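Local coordinates for protein pyridoxal kinase (Entamoeba histolytica, PDB 4S1H) that probably uses ATP to phosphorylate pyridoxal, making the cofactor pyridoxal 5'-phosphate, and binds ADP and magnesium ions, at residues D65-V69 with N70-K74; D88-Y91 with E92-R96. One frame throughout, in Å; residues are numbered along the deposited sequence.

Contact 1. Residues D65-V69 with N70-K74; sequences DSLEV and NHLDK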
loop_
_atom_site.group_PDB
_atom_site.type_symbol
_atom_site.label_atom_id
_atom_site.label_comp_id
_atom_site.label_asym_id
_atom_site.label_seq_id
_atom_site.Cartn_x
_atom_site.Cartn_y
_atom_site.Cartn_z
ATOM N N ASP A 65 -17.875 -4.859 -6.878
ATOM C CA ASP A 65 -19.267 -4.388 -6.788
ATOM C C ASP A 65 -19.395 -3.189 -5.853
ATOM O O ASP A 65 -20.088 -2.245 -6.156
ATOM C CB ASP A 65 -20.193 -5.483 -6.276
ATOM C CG ASP A 65 -20.414 -6.601 -7.297
ATOM O OD1 ASP A 65 -20.026 -6.475 -8.493
ATOM O OD2 ASP A 65 -21.023 -7.602 -6.888
ATOM N N SER A 66 -18.702 -3.235 -4.725
ATOM C CA SER A 66 -18.753 -2.123 -3.744
ATOM C C SER A 66 -18.150 -0.828 -4.316
ATOM O O SER A 66 -18.693 0.262 -4.126
ATOM C CB SER A 66 -17.990 -2.552 -2.501
ATOM O OG SER A 66 -18.131 -1.610 -1.452
ATOM N N LEU A 67 -17.036 -0.953 -5.040
ATOM C CA LEU A 67 -16.439 0.208 -5.728
ATOM C C LEU A 67 -17.415 0.813 -6.715
ATOM O O LEU A 67 -17.518 2.021 -6.801
ATOM C CB LEU A 67 -15.146 -0.158 -6.439
ATOM C CG LEU A 67 -14.010 -0.607 -5.516
ATOM C CD1 LEU A 67 -12.887 -1.227 -6.332
ATOM C CD2 LEU A 67 -13.441 0.494 -4.654
ATOM N N GLU A 68 -18.138 -0.024 -7.445
ATOM C CA GLU A 68 -19.101 0.469 -8.444
ATOM C C GLU A 68 -20.304 1.139 -7.787
ATOM O O GLU A 68 -20.647 2.267 -8.136
ATOM C CB GLU A 68 -19.545 -0.680 -9.352
ATOM C CG GLU A 68 -20.328 -0.221 -10.579
ATOM C CD GLU A 68 -20.664 -1.367 -11.531
ATOM O OE1 GLU A 68 -19.793 -2.214 -11.787
ATOM O OE2 GLU A 68 -21.796 -1.413 -12.038
ATOM N N VAL A 69 -20.910 0.470 -6.805
ATOM C CA VAL A 69 -22.126 0.980 -6.143
ATOM C C VAL A 69 -21.864 2.295 -5.394
ATOM O O VAL A 69 -22.726 3.192 -5.380
ATOM C CB VAL A 69 -22.705 -0.076 -5.176
ATOM C CG1 VAL A 69 -23.758 0.528 -4.250
ATOM C CG2 VAL A 69 -23.292 -1.226 -5.975
ATOM N N ASN A 70 -20.696 2.409 -4.769
ATOM C CA ASN A 70 -20.289 3.642 -4.100
ATOM C C ASN A 70 -19.688 4.712 -5.035
ATOM O O ASN A 70 -19.219 5.745 -4.558
ATOM C CB ASN A 70 -19.330 3.349 -2.942
ATOM C CG ASN A 70 -19.979 2.584 -1.814
ATOM O OD1 ASN A 70 -21.119 2.873 -1.416
ATOM N ND2 ASN A 70 -19.245 1.638 -1.253
ATOM N N HIS A 71 -19.734 4.475 -6.355
ATOM C CA HIS A 71 -19.252 5.402 -7.401
ATOM C C HIS A 71 -17.784 5.809 -7.278
ATOM O O HIS A 71 -17.377 6.879 -7.739
ATOM C CB HIS A 71 -20.163 6.627 -7.447
ATOM C CG HIS A 71 -21.620 6.285 -7.408
ATOM N ND1 HIS A 71 -22.284 5.761 -8.496
ATOM C CD2 HIS A 71 -22.530 6.357 -6.409
ATOM C CE1 HIS A 71 -23.550 5.549 -8.175
ATOM N NE2 HIS A 71 -23.724 5.901 -6.914
ATOM N N LEU A 72 -16.969 4.899 -6.742
ATOM C CA LEU A 72 -15.540 5.169 -6.501
ATOM C C LEU A 72 -14.642 4.922 -7.720
ATOM O O LEU A 72 -13.487 5.358 -7.727
ATOM C CB LEU A 72 -15.055 4.328 -5.305
ATOM C CG LEU A 72 -15.773 4.680 -3.986
ATOM C CD1 LEU A 72 -15.445 3.702 -2.869
ATOM C CD2 LEU A 72 -15.449 6.102 -3.544
ATOM N N ASP A 73 -15.194 4.255 -8.732
ATOM C CA ASP A 73 -14.447 3.931 -9.976
ATOM C C ASP A 73 -14.960 4.646 -11.230
ATOM O O ASP A 73 -14.580 4.254 -12.348
ATOM C CB ASP A 73 -14.449 2.407 -10.209
ATOM C CG ASP A 73 -15.857 1.841 -10.462
ATOM O OD1 ASP A 73 -16.886 2.557 -10.300
ATOM O OD2 ASP A 73 -15.954 0.657 -10.817
ATOM N N LYS A 74 -15.786 5.683 -11.046
ATOM C CA LYS A 74 -16.491 6.292 -12.177
ATOM C C LYS A 74 -15.547 7.121 -13.076
ATOM O O LYS A 74 -15.847 7.339 -14.235
ATOM C CB LYS A 74 -17.712 7.119 -11.702
ATOM C CG LYS A 74 -17.496 8.627 -11.647
ATOM C CD LYS A 74 -18.551 9.386 -10.820
ATOM C CE LYS A 74 -17.905 10.286 -9.782
ATOM N NZ LYS A 74 -17.429 11.563 -10.382
#
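Leu-72 folds back onto Leu-67 where helix 57-69 ends in a Schellman motif. The amide N of Leu-72 donates to Leu-67 O at 2.9 Å, approaching nearly in line with the C=O bond, while His-71 N bonds Glu-68 O at 3.0 Å from above its carbonyl plane, 63° out of it. His-71 is the C' residue, and its positive phi of 57° turns the chain so that both amides face back into the last helical turn. Asn-70, the first residue to leave helical geometry, still makes an ordinary helical bond from its N to Ser-66 O.

The turn also brings the side chain of Leu-72 beside the helix. Its CD1 lies 4.2 Å from Leu-67 CD2, the two side chains crossing at about a right angle; branched aliphatic chains suit this place, since Leu-67 continues on to Ile-34 and Val-36 of strand 33-41. The side chain of Asn-70 has CG beside its own backbone N (chi1 -66°), and its CB lies 3.4 Å from Ser-66 O. From there ND2 can reach the second subunit, where it donates to Val-49 O and Asn-43 OD1. Ser-66 OG, close by, bonds Asn-43 OD1 and Gly-51 N of that subunit, so two polar side chains join the helix end to the second subunit. On the flank toward helix 87-100, Glu-68 OE1 forms a salt bridge with Arg-99. Over one face of the His-71 imidazole, offset toward the rim, sits the carbonyl oxygen Val-69 O, 3.3 Å from His-71 CD2.

Contact 2. Residues D88-Y91 with E92-R96; sequences DLVY and ETINR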
loop_
_atom_site.group_PDB
_atom_site.type_symbol
_atom_site.label_atom_id
_atom_site.label_comp_id
_atom_site.label_asym_id
_atom_site.label_seq_id
_atom_site.Cartn_x
_atom_site.Cartn_y
_atom_site.Cartn_z
ATOM N N ASP A 88 -9.802 -17.851 -12.277
ATOM C CA ASP A 88 -11.136 -17.269 -12.016
ATOM C C ASP A 88 -11.102 -15.753 -11.868
ATOM O O ASP A 88 -11.985 -15.050 -12.368
ATOM C CB ASP A 88 -11.853 -17.971 -10.844
ATOM C CG ASP A 88 -11.048 -17.980 -9.535
ATOM O OD1 ASP A 88 -9.918 -17.443 -9.478
ATOM O OD2 ASP A 88 -11.551 -18.576 -8.544
ATOM N N LEU A 89 -10.062 -15.257 -11.197
ATOM C CA LEU A 89 -9.910 -13.812 -10.963
ATOM C C LEU A 89 -9.566 -13.132 -12.290
ATOM O O LEU A 89 -9.945 -11.988 -12.509
ATOM C CB LEU A 89 -8.834 -13.505 -9.917
ATOM C CG LEU A 89 -9.028 -14.093 -8.509
ATOM C CD1 LEU A 89 -7.766 -13.845 -7.694
ATOM C CD2 LEU A 89 -10.259 -13.514 -7.856
ATOM N N VAL A 90 -8.860 -13.819 -13.181
ATOM C CA VAL A 90 -8.524 -13.228 -14.451
ATOM C C VAL A 90 -9.782 -13.043 -15.296
ATOM O O VAL A 90 -9.960 -11.988 -15.898
ATOM C CB VAL A 90 -7.475 -14.071 -15.226
ATOM C CG1 VAL A 90 -7.167 -13.460 -16.594
ATOM C CG2 VAL A 90 -6.186 -14.203 -14.414
ATOM N N TYR A 91 -10.602 -14.090 -15.393
ATOM C CA TYR A 91 -11.828 -14.016 -16.193
ATOM C C TYR A 91 -12.783 -12.970 -15.618
ATOM O O TYR A 91 -13.371 -12.213 -16.372
ATOM C CB TYR A 91 -12.498 -15.377 -16.363
ATOM C CG TYR A 91 -11.705 -16.299 -17.277
ATOM C CD1 TYR A 91 -11.446 -15.936 -18.577
ATOM C CD2 TYR A 91 -11.200 -17.501 -16.806
ATOM C CE1 TYR A 91 -10.714 -16.762 -19.423
ATOM C CE2 TYR A 91 -10.472 -18.336 -17.641
ATOM C CZ TYR A 91 -10.236 -17.947 -18.938
ATOM O OH TYR A 91 -9.496 -18.734 -19.795
ATOM N N GLU A 92 -12.875 -12.876 -14.298
ATOM C CA GLU A 92 -13.701 -11.822 -13.703
ATOM C C GLU A 92 -13.155 -10.421 -13.994
ATOM O O GLU A 92 -13.923 -9.507 -14.343
ATOM C CB GLU A 92 -13.821 -12.018 -12.217
ATOM C CG GLU A 92 -14.703 -10.993 -11.507
ATOM C CD GLU A 92 -16.104 -10.835 -12.078
ATOM O OE1 GLU A 92 -16.618 -11.711 -12.837
ATOM O OE2 GLU A 92 -16.713 -9.796 -11.732
ATOM N N THR A 93 -11.837 -10.274 -13.931
ATOM C CA THR A 93 -11.197 -9.027 -14.298
ATOM C C THR A 93 -11.523 -8.653 -15.742
ATOM O O THR A 93 -11.755 -7.481 -16.034
ATOM C CB THR A 93 -9.693 -9.094 -14.074
ATOM O OG1 THR A 93 -9.439 -9.178 -12.665
ATOM C CG2 THR A 93 -8.984 -7.877 -14.653
ATOM N N ILE A 94 -11.505 -9.614 -16.662
ATOM C CA ILE A 94 -11.882 -9.334 -18.055
ATOM C C ILE A 94 -13.262 -8.681 -18.099
ATOM O O ILE A 94 -13.434 -7.711 -18.811
ATOM C CB ILE A 94 -11.816 -10.591 -18.948
ATOM C CG1 ILE A 94 -10.350 -10.981 -19.219
ATOM C CG2 ILE A 94 -12.540 -10.387 -20.277
ATOM C CD1 ILE A 94 -10.188 -12.388 -19.737
ATOM N N ASN A 95 -14.222 -9.222 -17.342
ATOM C CA ASN A 95 -15.562 -8.633 -17.290
ATOM C C ASN A 95 -15.514 -7.197 -16.819
ATOM O O ASN A 95 -16.189 -6.354 -17.389
ATOM C CB ASN A 95 -16.487 -9.424 -16.383
ATOM C CG ASN A 95 -16.748 -10.830 -16.866
ATOM O OD1 ASN A 95 -16.779 -11.101 -18.055
ATOM N ND2 ASN A 95 -16.969 -11.739 -15.908
ATOM N N ARG A 96 -14.727 -6.939 -15.784
ATOM C CA ARG A 96 -14.635 -5.588 -15.189
ATOM C C ARG A 96 -13.932 -4.636 -16.142
ATOM O O ARG A 96 -14.390 -3.520 -16.327
ATOM C CB ARG A 96 -13.890 -5.633 -13.871
ATOM C CG ARG A 96 -14.552 -6.510 -12.816
ATOM C CD ARG A 96 -15.941 -6.066 -12.437
ATOM N NE ARG A 96 -16.581 -7.047 -11.542
ATOM C CZ ARG A 96 -17.542 -6.777 -10.672
ATOM N NH1 ARG A 96 -18.004 -5.544 -10.546
ATOM N NH2 ARG A 96 -18.047 -7.758 -9.914
HETATM O O HOH W 1 -14.840 -13.099 -18.513
#
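Thr-93 reaches back one turn along helix 87-100 and grips Leu-89 O twice. Its OG1 donates to that oxygen at 2.9 Å and its backbone N does so at the same length, the two donors coming from opposite faces of the carbonyl plane. The torsion responsible, chi1 -67°, sets OG1 beside the backbone N, where a hydroxyl can satisfy itself on the preceding turn; threonine thus suits a buried helical position, its polar atom spent on the backbone. Glu-92, Ile-94 and Asn-95 add the regular i to i-4 amide bonds. Leu-89, Val-90, Thr-93 and Ile-94 form the buried part, and at its margin the exposed Tyr-91 lies side by side with Ile-94, pointing the same way, Tyr-91 CD1 3.9 Å from Ile-94 CD1. Val-90 CG1 is farther from Ile-94 CD1, at 4.5 Å.

The exposed side is looser and polar. There a water donates to both Tyr-91 O and Asn-95 OD1, bridging backbone and side chain. The other end of the same amide, Asn-95 ND2, donates to Glu-92 OE1 from above the carboxylate plane. Glu-92 bends at chi2 (53°) and links this side to the buried Arg-96, which packs on Met-64 of helix 57-69. Arg-96 NE meets Glu-92 OE2 at 2.8 Å in a salt bridge, on the anti side and tilted out of the carboxylate plane; a weak bond comes from Arg-96 NH2, which also pairs with Asp-65. Glutamate four residues before arginine is well placed for such an intrahelical pair.

Helix 87-100 is the crossover of the beta-alpha-beta unit between strands 78-81 and 107-110. Leu-89 and Thr-93 pack on Phe-60 of helix 57-69, while Val-90, Tyr-91 and Ile-94 lean on helix 124-133.

From the N terminus the chain first reaches contact 1, where residues 65-69 end helix 57-69 and the loop residues 70-74 turn out of it toward strand 78-81. That strand then leads into helix 87-100, within which contact 2 spans successive turns. The contacts follow in series, neither nested nor crossing, and each is local; neither closes a long loop. Their centres lie about 17 Å apart, yet the two helices are joined directly: Asp-65 OD1 forms a salt bridge with Arg-96 NH2 at 2.8 Å. Contact 1 thereby connects the subunit interface and strand 33-41 with the neighbouring helix, and contact 2 carries the connection on to helix 124-133.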